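PDB 3OYV: imelysin from Bacteroides ovatus ATCC 8483, which is a helical, peptidase-like protein of the imelysin family, probably metal-binding and implicated in bacterial iron uptake, although its exact activity is not settled. Local coordinates for residues A[122-127]-A[284-289]; A[84-89]-A[130-135]; A[310-315]-A[344-349]; A[274-279]-A[350-355]. All coordinates share one frame; numbering follows the deposited sequence.

Contact 1: A[122-127]-A[284-289]; sequences RDDYTN and KSEAFL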
loop_
_atom_site.group_PDB
_atom_site.type_symbol
_atom_site.label_atom_id
_atom_site.label_comp_id
_atom_site.label_asym_id
_atom_site.label_seq_id
_atom_site.Cartn_x
_atom_site.Cartn_y
_atom_site.Cartn_z
ATOM N N ARG A 122 -9.715 -7.077 -3.512
ATOM C CA ARG A 122 -10.164 -7.521 -2.194
ATOM C C ARG A 122 -8.987 -7.710 -1.235
ATOM O O ARG A 122 -9.009 -7.250 -0.114
ATOM C CB ARG A 122 -10.961 -8.825 -2.289
ATOM C CG ARG A 122 -12.369 -8.642 -2.838
ATOM C CD ARG A 122 -13.002 -9.942 -3.321
ATOM N NE ARG A 122 -13.081 -10.938 -2.244
ATOM C CZ ARG A 122 -12.204 -11.907 -2.012
ATOM N NH1 ARG A 122 -11.163 -12.114 -2.799
ATOM N NH2 ARG A 122 -12.372 -12.713 -0.951
ATOM N N ASP A 123 -7.976 -8.442 -1.695
ATOM C CA ASP A 123 -6.857 -8.764 -0.839
ATOM C C ASP A 123 -6.028 -7.525 -0.504
ATOM O O ASP A 123 -5.569 -7.368 0.617
ATOM C CB ASP A 123 -6.010 -9.872 -1.472
ATOM C CG ASP A 123 -6.665 -11.244 -1.429
ATOM O OD1 ASP A 123 -7.613 -11.434 -0.642
ATOM O OD2 ASP A 123 -6.186 -12.121 -2.190
ATOM N N ASP A 124 -5.856 -6.633 -1.486
ATOM C CA ASP A 124 -5.191 -5.357 -1.301
ATOM C C ASP A 124 -5.868 -4.585 -0.167
ATOM O O ASP A 124 -5.239 -4.198 0.822
ATOM C CB ASP A 124 -5.279 -4.644 -2.655
ATOM C CG ASP A 124 -4.776 -3.215 -2.663
ATOM O OD1 ASP A 124 -4.342 -2.640 -1.650
ATOM O OD2 ASP A 124 -4.802 -2.623 -3.784
ATOM N N TYR A 125 -7.172 -4.376 -0.306
ATOM C CA TYR A 125 -7.875 -3.498 0.629
ATOM C C TYR A 125 -7.946 -4.140 2.013
ATOM O O TYR A 125 -7.892 -3.439 3.028
ATOM C CB TYR A 125 -9.277 -3.115 0.140
ATOM C CG TYR A 125 -9.390 -2.609 -1.296
ATOM C CD1 TYR A 125 -8.283 -2.143 -2.025
ATOM C CD2 TYR A 125 -10.629 -2.624 -1.924
ATOM C CE1 TYR A 125 -8.414 -1.757 -3.354
ATOM C CE2 TYR A 125 -10.765 -2.233 -3.233
ATOM C CZ TYR A 125 -9.663 -1.790 -3.951
ATOM O OH TYR A 125 -9.857 -1.457 -5.288
ATOM N N THR A 126 -8.061 -5.467 2.045
ATOM C CA THR A 126 -8.039 -6.209 3.301
ATOM C C THR A 126 -6.684 -6.031 3.995
ATOM O O THR A 126 -6.625 -5.779 5.207
ATOM C CB THR A 126 -8.345 -7.693 3.083
ATOM O OG1 THR A 126 -9.605 -7.829 2.443
ATOM C CG2 THR A 126 -8.393 -8.474 4.388
ATOM N N ASN A 127 -5.592 -6.130 3.223
ATOM C CA ASN A 127 -4.256 -5.863 3.784
ATOM C C ASN A 127 -4.126 -4.465 4.331
ATOM O O ASN A 127 -3.477 -4.248 5.349
ATOM C CB ASN A 127 -3.170 -6.124 2.736
ATOM C CG ASN A 127 -2.871 -7.594 2.548
ATOM O OD1 ASN A 127 -3.195 -8.428 3.398
ATOM N ND2 ASN A 127 -2.257 -7.931 1.412
ATOM N N LYS A 284 0.243 -3.572 3.680
ATOM C CA LYS A 284 0.222 -3.579 5.141
ATOM C C LYS A 284 0.948 -2.400 5.776
ATOM O O LYS A 284 1.019 -2.291 7.010
ATOM C CB LYS A 284 0.766 -4.897 5.660
ATOM C CG LYS A 284 -0.142 -6.064 5.320
ATOM C CD LYS A 284 0.384 -7.318 5.935
ATOM C CE LYS A 284 -0.600 -8.464 5.897
ATOM N NZ LYS A 284 -0.019 -9.681 6.543
ATOM N N SER A 285 1.449 -1.465 4.959
ATOM C CA SER A 285 2.032 -0.227 5.450
ATOM C C SER A 285 1.094 0.939 5.307
ATOM O O SER A 285 1.451 2.022 5.743
ATOM C CB SER A 285 3.348 0.104 4.720
ATOM O OG SER A 285 3.152 0.736 3.470
ATOM N N GLU A 286 -0.086 0.771 4.714
ATOM C CA GLU A 286 -0.885 1.944 4.350
ATOM C C GLU A 286 -1.622 2.621 5.501
ATOM O O GLU A 286 -2.176 3.683 5.296
ATOM C CB GLU A 286 -1.808 1.664 3.170
ATOM C CG GLU A 286 -1.061 1.320 1.884
ATOM C CD GLU A 286 -1.963 1.112 0.670
ATOM O OE1 GLU A 286 -3.023 1.782 0.542
ATOM O OE2 GLU A 286 -1.615 0.274 -0.162
ATOM N N ALA A 287 -1.582 2.053 6.715
ATOM C CA ALA A 287 -2.022 2.770 7.919
ATOM C C ALA A 287 -0.977 3.739 8.461
ATOM O O ALA A 287 -1.266 4.477 9.395
ATOM C CB ALA A 287 -2.483 1.794 9.023
ATOM N N PHE A 288 0.238 3.748 7.888
ATOM C CA PHE A 288 1.279 4.667 8.295
ATOM C C PHE A 288 1.850 5.424 7.106
ATOM O O PHE A 288 3.071 5.473 6.904
ATOM C CB PHE A 288 2.370 4.054 9.203
ATOM C CG PHE A 288 2.805 2.649 8.875
ATOM C CD1 PHE A 288 2.116 1.566 9.371
ATOM C CD2 PHE A 288 4.004 2.411 8.218
ATOM C CE1 PHE A 288 2.563 0.261 9.181
ATOM C CE2 PHE A 288 4.469 1.137 8.012
ATOM C CZ PHE A 288 3.763 0.037 8.497
ATOM N N LEU A 289 0.961 6.055 6.335
ATOM C CA LEU A 289 1.373 6.930 5.232
ATOM C C LEU A 289 1.690 8.329 5.767
ATOM O O LEU A 289 0.981 9.312 5.498
ATOM C CB LEU A 289 0.311 6.955 4.135
ATOM C CG LEU A 289 0.060 5.642 3.383
ATOM C CD1 LEU A 289 -1.233 5.677 2.546
ATOM C CD2 LEU A 289 1.267 5.279 2.491
#
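Lys284 and Asn127 meet where the loop following helix 265-283 runs beside helix 121-137. With Lys284 CG set beside its backbone N (chi1 -67°) and the chain extended beyond it, the aliphatic part of the lysine passes across the asparagine at a slant. From CB the chain first makes contact at CG, which lies 3.8 Å from the backbone O of Asn127 and 4.0 Å from its CB. Further out, CE comes within 3.6 Å of Asn127 OD1, touching the amide at its oxygen end. NZ reaches back to the preceding helix 265-283 for a salt bridge with Glu280; Asn127 ND2 is bonded to Glu283. Methylenes cross an amide here, while the polar ends are held by other partners.

Deeper in, Asp124 OD1 and Glu286 OE2 stand 4.3 Å apart; Glu286, like Lys284, is described in one of two modelled conformers. The second oxygen of each acid is engaged, Asp124 OD2 by the hydroxyl of Ser115 and Glu286 OE1 by Lys93. An unidentified ligand lies close to both facing oxygens, and a glycerol is hydrogen-bonded to Glu286, so the two neighbouring carboxylates line what is probably a small-molecule pocket at the centre of this helical fold.

Contact 2: A[84-89]-A[130-135]; sequences EIANEV and YSIRNA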
loop_
_atom_site.group_PDB
_atom_site.type_symbol
_atom_site.label_atom_id
_atom_site.label_comp_id
_atom_site.label_asym_id
_atom_site.label_seq_id
_atom_site.Cartn_x
_atom_site.Cartn_y
_atom_site.Cartn_z
ATOM N N GLU A 84 -7.372 7.481 8.465
ATOM C CA GLU A 84 -7.261 7.895 7.063
ATOM C C GLU A 84 -7.317 6.748 6.086
ATOM O O GLU A 84 -7.987 6.822 5.072
ATOM C CB GLU A 84 -5.977 8.645 6.822
ATOM C CG GLU A 84 -5.965 10.027 7.354
ATOM C CD GLU A 84 -4.791 10.829 6.841
ATOM O OE1 GLU A 84 -4.116 10.371 5.882
ATOM O OE2 GLU A 84 -4.527 11.910 7.403
ATOM N N ILE A 85 -6.598 5.661 6.361
ATOM C CA ILE A 85 -6.683 4.518 5.443
ATOM C C ILE A 85 -8.043 3.823 5.464
ATOM O O ILE A 85 -8.527 3.368 4.415
ATOM C CB ILE A 85 -5.489 3.520 5.591
ATOM C CG1 ILE A 85 -5.410 2.619 4.355
ATOM C CG2 ILE A 85 -5.584 2.671 6.838
ATOM C CD1 ILE A 85 -5.135 3.351 3.031
ATOM N N ALA A 86 -8.696 3.763 6.626
ATOM C CA ALA A 86 -10.058 3.262 6.685
ATOM C C ALA A 86 -11.009 4.102 5.819
ATOM O O ALA A 86 -11.850 3.561 5.089
ATOM C CB ALA A 86 -10.551 3.205 8.144
ATOM N N ASN A 87 -10.823 5.406 5.873
ATOM C CA ASN A 87 -11.591 6.331 5.025
ATOM C C ASN A 87 -11.303 6.102 3.556
ATOM O O ASN A 87 -12.224 6.008 2.731
ATOM C CB ASN A 87 -11.285 7.783 5.358
ATOM C CG ASN A 87 -11.784 8.749 4.287
ATOM O OD1 ASN A 87 -12.863 9.299 4.402
ATOM N ND2 ASN A 87 -11.012 8.918 3.226
ATOM N N GLU A 88 -10.026 6.013 3.215
ATOM C CA GLU A 88 -9.645 5.845 1.805
ATOM C C GLU A 88 -10.154 4.535 1.220
ATOM O O GLU A 88 -10.671 4.518 0.093
ATOM C CB GLU A 88 -8.128 5.949 1.647
ATOM C CG GLU A 88 -7.629 5.679 0.215
ATOM C CD GLU A 88 -7.969 6.769 -0.761
ATOM O OE1 GLU A 88 -8.384 7.869 -0.335
ATOM O OE2 GLU A 88 -7.802 6.514 -1.978
ATOM N N VAL A 89 -10.040 3.446 1.958
ATOM C CA VAL A 89 -10.515 2.172 1.482
ATOM C C VAL A 89 -12.018 2.228 1.258
ATOM O O VAL A 89 -12.513 1.826 0.203
ATOM C CB VAL A 89 -10.164 1.045 2.438
ATOM C CG1 VAL A 89 -10.825 -0.228 2.026
ATOM C CG2 VAL A 89 -8.607 0.866 2.476
ATOM N N TYR A 130 -5.526 -4.715 7.662
ATOM C CA TYR A 130 -4.554 -5.357 8.536
ATOM C C TYR A 130 -3.421 -4.438 8.940
ATOM O O TYR A 130 -2.854 -4.633 9.999
ATOM C CB TYR A 130 -4.019 -6.647 7.918
ATOM C CG TYR A 130 -5.038 -7.755 7.870
ATOM C CD1 TYR A 130 -5.948 -7.923 8.909
ATOM C CD2 TYR A 130 -5.090 -8.641 6.803
ATOM C CE1 TYR A 130 -6.887 -8.936 8.885
ATOM C CE2 TYR A 130 -6.033 -9.675 6.774
ATOM C CZ TYR A 130 -6.913 -9.797 7.821
ATOM O OH TYR A 130 -7.848 -10.811 7.800
ATOM N N SER A 131 -3.127 -3.422 8.136
ATOM C CA SER A 131 -2.183 -2.385 8.560
ATOM C C SER A 131 -2.655 -1.683 9.839
ATOM O O SER A 131 -1.869 -1.450 10.782
ATOM C CB SER A 131 -1.937 -1.376 7.444
ATOM O OG SER A 131 -0.854 -0.505 7.763
ATOM N N ILE A 132 -3.953 -1.401 9.892
ATOM C CA ILE A 132 -4.542 -0.814 11.096
ATOM C C ILE A 132 -4.436 -1.799 12.283
ATOM O O ILE A 132 -4.052 -1.405 13.400
ATOM C CB ILE A 132 -6.036 -0.452 10.881
ATOM C CG1 ILE A 132 -6.175 0.570 9.760
ATOM C CG2 ILE A 132 -6.662 0.035 12.191
ATOM C CD1 ILE A 132 -7.657 0.827 9.372
ATOM N N ARG A 133 -4.778 -3.059 12.043
ATOM C CA ARG A 133 -4.608 -4.077 13.062
ATOM C C ARG A 133 -3.188 -4.073 13.612
ATOM O O ARG A 133 -2.986 -4.051 14.822
ATOM C CB ARG A 133 -4.940 -5.442 12.499
ATOM C CG ARG A 133 -4.870 -6.538 13.552
ATOM C CD ARG A 133 -4.645 -7.880 12.918
ATOM N NE ARG A 133 -3.398 -7.935 12.154
ATOM C CZ ARG A 133 -3.017 -8.977 11.447
ATOM N NH1 ARG A 133 -3.788 -10.075 11.408
ATOM N NH2 ARG A 133 -1.875 -8.947 10.767
ATOM N N ASN A 134 -2.206 -4.113 12.718
ATOM C CA ASN A 134 -0.811 -4.129 13.151
ATOM C C ASN A 134 -0.458 -2.925 13.995
ATOM O O ASN A 134 0.202 -3.052 15.031
ATOM C CB ASN A 134 0.118 -4.235 11.953
ATOM C CG ASN A 134 0.012 -5.567 11.230
ATOM O OD1 ASN A 134 -0.689 -6.497 11.680
ATOM N ND2 ASN A 134 0.702 -5.683 10.101
ATOM N N ALA A 135 -0.899 -1.746 13.582
ATOM C CA ALA A 135 -0.628 -0.520 14.329
ATOM C C ALA A 135 -1.225 -0.604 15.727
ATOM O O ALA A 135 -0.575 -0.211 16.692
ATOM C CB ALA A 135 -1.182 0.736 13.600
#
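Helices 71-102 and 121-137 come nearest at Ile85 and Ile132, whose CA atoms are 8.1 Å apart. Ile132 carries the contact with its longer branch: CG1 lies beside the backbone N (chi1 -61°) and the branch runs on extended, which carries CD1 over to the other helix. It meets the short branch of Ile85, where CG2 lies 3.6 Å from Ile132 CG1 and 3.8 Å from Ile132 CD1. One helical step further, the methyl CB of Ala86 touches Ile132 CD1 at 3.9 Å, so this one methyl rests against two consecutive residues.

The longer branch of Ile85 turns away from Ile132, and its side chain packs on Glu286 and Ala287 of the loop described with helix 121-137 in contact 1. This is hydrophobic helix-helix packing inside an all-helical bundle: Ile132 also touches Cys82 on the same partner helix, Ile168 of helix 158-177 and Leu201 of helix 189-214.

Ser131, one residue before Ile132, uses its buried hydroxyl differently, bonding to Lys284 O and to Ala287 N and so tying the loop to the helix. On another side of helix 121-137, Arg133 grips the amide oxygen of Asn134 side-on: NE lies 3.1 Å and NH2 2.9 Å from Asn134 OD1. The oxygen lies close to the guanidinium plane, and Tyr130 CD1 sits 3.8 Å above one face of that group, toward its rim.

Contact 3: A[310-315]-A[344-349]; sequences NAIVQI and FHTLEF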
loop_
_atom_site.group_PDB
_atom_site.type_symbol
_atom_site.label_atom_id
_atom_site.label_comp_id
_atom_site.label_asym_id
_atom_site.label_seq_id
_atom_site.Cartn_x
_atom_site.Cartn_y
_atom_site.Cartn_z
ATOM N N ASN A 310 -3.082 4.923 -21.599
ATOM C CA ASN A 310 -2.744 5.144 -22.995
ATOM C C ASN A 310 -1.267 5.557 -23.154
ATOM O O ASN A 310 -0.624 5.142 -24.142
ATOM C CB ASN A 310 -3.676 6.149 -23.656
ATOM C CG ASN A 310 -3.245 6.479 -25.069
ATOM O OD1 ASN A 310 -2.709 7.540 -25.319
ATOM N ND2 ASN A 310 -3.408 5.531 -25.969
ATOM N N ALA A 311 -0.712 6.305 -22.200
ATOM C CA ALA A 311 0.711 6.635 -22.224
ATOM C C ALA A 311 1.596 5.405 -22.088
ATOM O O ALA A 311 2.660 5.330 -22.726
ATOM C CB ALA A 311 1.074 7.657 -21.161
ATOM N N ILE A 312 1.152 4.431 -21.285
ATOM C CA ILE A 312 1.911 3.169 -21.185
ATOM C C ILE A 312 1.914 2.439 -22.519
ATOM O O ILE A 312 2.949 1.955 -22.955
ATOM C CB ILE A 312 1.387 2.271 -20.044
ATOM C CG1 ILE A 312 1.512 2.977 -18.687
ATOM C CG2 ILE A 312 2.154 0.964 -20.000
ATOM C CD1 ILE A 312 0.690 2.322 -17.543
ATOM N N VAL A 313 0.761 2.346 -23.169
ATOM C CA VAL A 313 0.678 1.717 -24.480
ATOM C C VAL A 313 1.581 2.433 -25.502
ATOM O O VAL A 313 2.283 1.771 -26.269
ATOM C CB VAL A 313 -0.788 1.632 -24.955
ATOM C CG1 VAL A 313 -0.890 1.182 -26.434
ATOM C CG2 VAL A 313 -1.590 0.693 -24.028
ATOM N N GLN A 314 1.604 3.766 -25.478
ATOM C CA GLN A 314 2.485 4.533 -26.377
ATOM C C GLN A 314 3.956 4.205 -26.105
ATOM O O GLN A 314 4.748 4.005 -27.039
ATOM C CB GLN A 314 2.233 6.033 -26.242
ATOM C CG GLN A 314 0.896 6.507 -26.791
ATOM C CD GLN A 314 0.640 7.982 -26.525
ATOM O OE1 GLN A 314 1.322 8.616 -25.710
ATOM N NE2 GLN A 314 -0.358 8.535 -27.205
ATOM N N ILE A 315 4.331 4.116 -24.834
ATOM C CA ILE A 315 5.692 3.670 -24.446
ATOM C C ILE A 315 6.013 2.283 -25.018
ATOM O O ILE A 315 7.092 2.047 -25.596
ATOM C CB ILE A 315 5.841 3.704 -22.894
ATOM C CG1 ILE A 315 5.998 5.164 -22.445
ATOM C CG2 ILE A 315 7.026 2.818 -22.427
ATOM C CD1 ILE A 315 5.703 5.422 -20.949
ATOM N N PHE A 344 3.805 0.435 -8.539
ATOM C CA PHE A 344 3.302 -0.921 -8.484
ATOM C C PHE A 344 2.237 -1.230 -9.546
ATOM O O PHE A 344 2.195 -2.324 -10.088
ATOM C CB PHE A 344 2.720 -1.220 -7.115
ATOM C CG PHE A 344 3.734 -1.593 -6.054
ATOM C CD1 PHE A 344 4.416 -2.793 -6.166
ATOM C CD2 PHE A 344 3.945 -0.788 -4.931
ATOM C CE1 PHE A 344 5.266 -3.189 -5.191
ATOM C CE2 PHE A 344 4.816 -1.191 -3.930
ATOM C CZ PHE A 344 5.511 -2.390 -4.083
ATOM N N HIS A 345 1.318 -0.283 -9.784
ATOM C CA HIS A 345 0.235 -0.575 -10.681
ATOM C C HIS A 345 0.636 -0.550 -12.162
ATOM O O HIS A 345 0.013 -1.198 -12.974
ATOM C CB HIS A 345 -0.968 0.291 -10.385
ATOM C CG HIS A 345 -1.525 0.027 -9.028
ATOM N ND1 HIS A 345 -2.057 -1.198 -8.668
ATOM C CD2 HIS A 345 -1.623 0.823 -7.945
ATOM C CE1 HIS A 345 -2.455 -1.136 -7.407
ATOM N NE2 HIS A 345 -2.179 0.073 -6.942
ATOM N N THR A 346 1.678 0.187 -12.496
ATOM C CA THR A 346 2.245 0.110 -13.850
ATOM C C THR A 346 2.896 -1.243 -14.065
ATOM O O THR A 346 2.690 -1.869 -15.093
ATOM C CB THR A 346 3.219 1.273 -14.147
ATOM O OG1 THR A 346 2.481 2.491 -14.125
ATOM C CG2 THR A 346 3.813 1.088 -15.535
ATOM N N LEU A 347 3.666 -1.716 -13.085
ATOM C CA LEU A 347 4.199 -3.071 -13.216
ATOM C C LEU A 347 3.095 -4.097 -13.274
ATOM O O LEU A 347 3.181 -5.039 -14.036
ATOM C CB LEU A 347 5.160 -3.342 -12.092
ATOM C CG LEU A 347 6.097 -4.506 -12.272
ATOM C CD1 LEU A 347 6.770 -4.543 -13.647
ATOM C CD2 LEU A 347 7.157 -4.426 -11.117
ATOM N N GLU A 348 2.061 -3.885 -12.465
ATOM C CA GLU A 348 0.904 -4.771 -12.514
ATOM C C GLU A 348 0.304 -4.858 -13.934
ATOM O O GLU A 348 -0.000 -5.946 -14.440
ATOM C CB GLU A 348 -0.161 -4.278 -11.503
ATOM C CG GLU A 348 -1.309 -5.239 -11.236
ATOM C CD GLU A 348 -2.481 -4.548 -10.536
ATOM O OE1 GLU A 348 -2.451 -3.319 -10.378
ATOM O OE2 GLU A 348 -3.447 -5.264 -10.212
ATOM N N PHE A 349 0.134 -3.687 -14.554
ATOM C CA PHE A 349 -0.394 -3.617 -15.940
ATOM C C PHE A 349 0.459 -4.439 -16.908
ATOM O O PHE A 349 -0.055 -5.094 -17.803
ATOM C CB PHE A 349 -0.398 -2.143 -16.351
ATOM C CG PHE A 349 -0.871 -1.863 -17.761
ATOM C CD1 PHE A 349 -0.027 -1.989 -18.839
ATOM C CD2 PHE A 349 -2.120 -1.329 -17.985
ATOM C CE1 PHE A 349 -0.479 -1.703 -20.111
ATOM C CE2 PHE A 349 -2.550 -1.016 -19.264
ATOM C CZ PHE A 349 -1.736 -1.226 -20.313
#
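Ile312 of helix 309-316 packs on Thr346 and Phe349 of helix 343-351, the helix that carries the GxHxxE signature of the imelysin family. The short segments cross at -58° with their axes 11.6 Å apart, a separation spanned by side chains. Ile312 touches with both branches. Its CG2 lies 3.7 Å from Phe349 CE1, while CD1, at the end of the longer branch, sits over one face of the same ring and reaches Thr346 OG1 and CG2, both at 3.9 Å. Val313 CG2 adds a looser touch, 4.2 Å from Phe349 CZ. The ring is placed there by a first torsion of 178°, which swings it out from its helix toward helix 309-316; Tyr117 meets it edge-to-face. The hydroxyl of Thr346 is hydrogen-bonded to the carbonyl of Arg342; against the Ile312 methyl it makes a van der Waals contact. Cutting Ile312 back to an alanine would probably open a gap beside Thr346 and leave the Phe349 ring freer to turn.

On another side of helix 343-351, His345 ND1 donates a nearly straight bond (173°) of 2.8 Å to Glu348 OE1, and His345 NE2 is hydrogen-bonded to an unidentified ligand. Helix 309-316 thus packs on the helix whose histidine and glutamate form the family's GxHxxE motif, a probable functional site.

Contact 4: A[274-279]-A[350-355]; sequences AWITAR and LLYKNG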
loop_
_atom_site.group_PDB
_atom_site.type_symbol
_atom_site.label_atom_id
_atom_site.label_comp_id
_atom_site.label_asym_id
_atom_site.label_seq_id
_atom_site.Cartn_x
_atom_site.Cartn_y
_atom_site.Cartn_z
ATOM N N ALA A 274 6.149 -12.618 -7.584
ATOM C CA ALA A 274 6.968 -11.639 -6.924
ATOM C C ALA A 274 6.238 -10.323 -6.685
ATOM O O ALA A 274 6.482 -9.664 -5.666
ATOM C CB ALA A 274 8.289 -11.411 -7.701
ATOM N N TRP A 275 5.351 -9.957 -7.603
ATOM C CA TRP A 275 4.550 -8.731 -7.446
ATOM C C TRP A 275 3.619 -8.865 -6.236
ATOM O O TRP A 275 3.581 -7.978 -5.377
ATOM C CB TRP A 275 3.798 -8.426 -8.755
ATOM C CG TRP A 275 3.075 -7.113 -8.724
ATOM C CD1 TRP A 275 3.594 -5.899 -9.046
ATOM C CD2 TRP A 275 1.717 -6.860 -8.281
ATOM N NE1 TRP A 275 2.639 -4.913 -8.886
ATOM C CE2 TRP A 275 1.490 -5.482 -8.400
ATOM C CE3 TRP A 275 0.652 -7.683 -7.886
ATOM C CZ2 TRP A 275 0.257 -4.899 -8.106
ATOM C CZ3 TRP A 275 -0.544 -7.088 -7.553
ATOM C CH2 TRP A 275 -0.741 -5.731 -7.678
ATOM N N ILE A 276 2.884 -9.975 -6.144
ATOM C CA ILE A 276 2.014 -10.176 -4.987
ATOM C C ILE A 276 2.826 -10.147 -3.693
ATOM O O ILE A 276 2.411 -9.559 -2.688
ATOM C CB ILE A 276 1.273 -11.483 -5.096
ATOM C CG1 ILE A 276 0.288 -11.426 -6.276
ATOM C CG2 ILE A 276 0.538 -11.809 -3.785
ATOM C CD1 ILE A 276 -0.987 -10.569 -6.067
ATOM N N THR A 277 3.959 -10.825 -3.710
ATOM C CA THR A 277 4.815 -10.933 -2.518
ATOM C C THR A 277 5.252 -9.553 -2.062
ATOM O O THR A 277 5.211 -9.236 -0.857
ATOM C CB THR A 277 6.002 -11.868 -2.800
ATOM O OG1 THR A 277 5.474 -13.172 -3.047
ATOM C CG2 THR A 277 7.024 -11.871 -1.657
ATOM N N ALA A 278 5.689 -8.721 -3.003
ATOM C CA ALA A 278 6.153 -7.366 -2.691
ATOM C C ALA A 278 4.978 -6.449 -2.270
ATOM O O ALA A 278 5.133 -5.576 -1.435
ATOM C CB ALA A 278 6.953 -6.749 -3.881
ATOM N N ARG A 279 3.812 -6.680 -2.852
ATOM C CA ARG A 279 2.633 -5.889 -2.515
ATOM C C ARG A 279 2.209 -6.043 -1.071
ATOM O O ARG A 279 1.655 -5.115 -0.506
ATOM C CB ARG A 279 1.478 -6.236 -3.437
ATOM C CG ARG A 279 1.586 -5.593 -4.824
ATOM C CD ARG A 279 1.453 -4.084 -4.773
ATOM N NE ARG A 279 0.151 -3.663 -4.280
ATOM C CZ ARG A 279 -0.294 -2.418 -4.296
ATOM N NH1 ARG A 279 0.482 -1.431 -4.703
ATOM N NH2 ARG A 279 -1.528 -2.144 -3.898
ATOM N N LEU A 350 1.765 -4.362 -16.709
ATOM C CA LEU A 350 2.761 -5.024 -17.560
ATOM C C LEU A 350 2.864 -6.520 -17.336
ATOM O O LEU A 350 3.363 -7.236 -18.209
ATOM C CB LEU A 350 4.122 -4.329 -17.381
ATOM C CG LEU A 350 4.230 -2.865 -17.864
ATOM C CD1 LEU A 350 5.546 -2.218 -17.367
ATOM C CD2 LEU A 350 4.050 -2.746 -19.400
ATOM N N LEU A 351 2.365 -6.999 -16.185
ATOM C CA LEU A 351 2.470 -8.393 -15.801
ATOM C C LEU A 351 1.175 -9.202 -15.912
ATOM O O LEU A 351 1.229 -10.422 -16.039
ATOM C CB LEU A 351 3.015 -8.524 -14.370
ATOM C CG LEU A 351 4.462 -8.115 -14.167
ATOM C CD1 LEU A 351 4.808 -8.186 -12.674
ATOM C CD2 LEU A 351 5.404 -9.005 -15.011
ATOM N N TYR A 352 0.031 -8.523 -15.785
ATOM C CA TYR A 352 -1.269 -9.154 -15.693
ATOM C C TYR A 352 -2.243 -8.657 -16.749
ATOM O O TYR A 352 -2.152 -7.498 -17.184
ATOM C CB TYR A 352 -1.899 -8.824 -14.355
ATOM C CG TYR A 352 -1.297 -9.462 -13.135
ATOM C CD1 TYR A 352 -1.745 -10.680 -12.674
ATOM C CD2 TYR A 352 -0.329 -8.786 -12.384
ATOM C CE1 TYR A 352 -1.240 -11.221 -11.495
ATOM C CE2 TYR A 352 0.197 -9.332 -11.236
ATOM C CZ TYR A 352 -0.279 -10.536 -10.780
ATOM O OH TYR A 352 0.238 -11.026 -9.606
ATOM N N LYS A 353 -3.186 -9.523 -17.093
ATOM C CA LYS A 353 -4.329 -9.084 -17.850
ATOM C C LYS A 353 -5.557 -9.845 -17.372
ATOM O O LYS A 353 -5.570 -11.077 -17.351
ATOM C CB LYS A 353 -4.056 -9.300 -19.325
ATOM C CG LYS A 353 -5.198 -8.770 -20.196
ATOM C CD LYS A 353 -4.905 -8.873 -21.653
ATOM C CE LYS A 353 -5.952 -8.157 -22.471
ATOM N NZ LYS A 353 -5.757 -8.431 -23.925
ATOM N N ASN A 354 -6.591 -9.105 -16.978
ATOM C CA ASN A 354 -7.911 -9.712 -16.661
ATOM C C ASN A 354 -7.819 -10.806 -15.588
ATOM O O ASN A 354 -8.441 -11.878 -15.662
ATOM C CB ASN A 354 -8.618 -10.254 -17.939
ATOM C CG ASN A 354 -8.883 -9.170 -18.993
ATOM O OD1 ASN A 354 -9.011 -7.972 -18.687
ATOM N ND2 ASN A 354 -8.940 -9.595 -20.263
ATOM N N GLY A 355 -7.009 -10.522 -14.578
ATOM C CA GLY A 355 -6.875 -11.351 -13.397
ATOM C C GLY A 355 -5.866 -12.482 -13.466
ATOM O O GLY A 355 -5.725 -13.234 -12.506
#
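Tyr352 turns its ring edge toward one face of the Trp275 indole in an offset edge-to-face pair, with the planes at 70° and the six-membered ring centroids 5.6 Å apart. Trp275 CG stands opposite its backbone N (chi1 -174°), which carries the indole toward Tyr352. The closest atoms are Tyr352 CE2 and Trp275 CE3, at 3.8 Å. The phenol oxygen extends past the indole to Ile276, where OH lies 3.4 Å from CG1, and Leu351 CD1 rests 4.1 Å from Trp275 CB. Replacing Tyr352 with an alanine removes the edge that meets this indole face and would probably open a gap next to Ile276.

Tyr352 is the first residue beyond helix 343-351 to leave helical geometry. It begins a small beta hairpin, in which strand 352-353 pairs antiparallel with 356-357 and Asn354 and Gly355 have the backbone angles of a type I' turn. The helix-to-strand switch therefore presents Leu351 and Tyr352 in succession to helix 265-283.

Behind the indole, Arg279 CG lies 3.4 Å above the centre of the opposite face. Indole NE1 is bonded to the carbonyl of Phe344, which fixes the ring's rotation. Arg279 is steadied in turn by salt bridges to Asp303 and Glu283, and its NH2 is hydrogen-bonded to the unidentified ligand.

Contacts 2, 3 and 4 are buried and mainly nonpolar, whereas contact 1, nearest the centre of the chain, is only partly buried yet the most polar. Contacts 1 and 2 share helix 121-137 and touch each other. Contacts 3 and 4 share helix 343-351, contact 3 being nested within the loop that contact 4 closes. Aliphatic branches do the work in contact 2; aromatic rings join in contacts 3 and 4. A weak, long ion pair between Asp124 and Arg279 links contacts 1 and 4. The unidentified ligand lies near Asp124, Glu286, Arg279 and His345, so contacts 1, 3 and 4 each contribute to its surroundings.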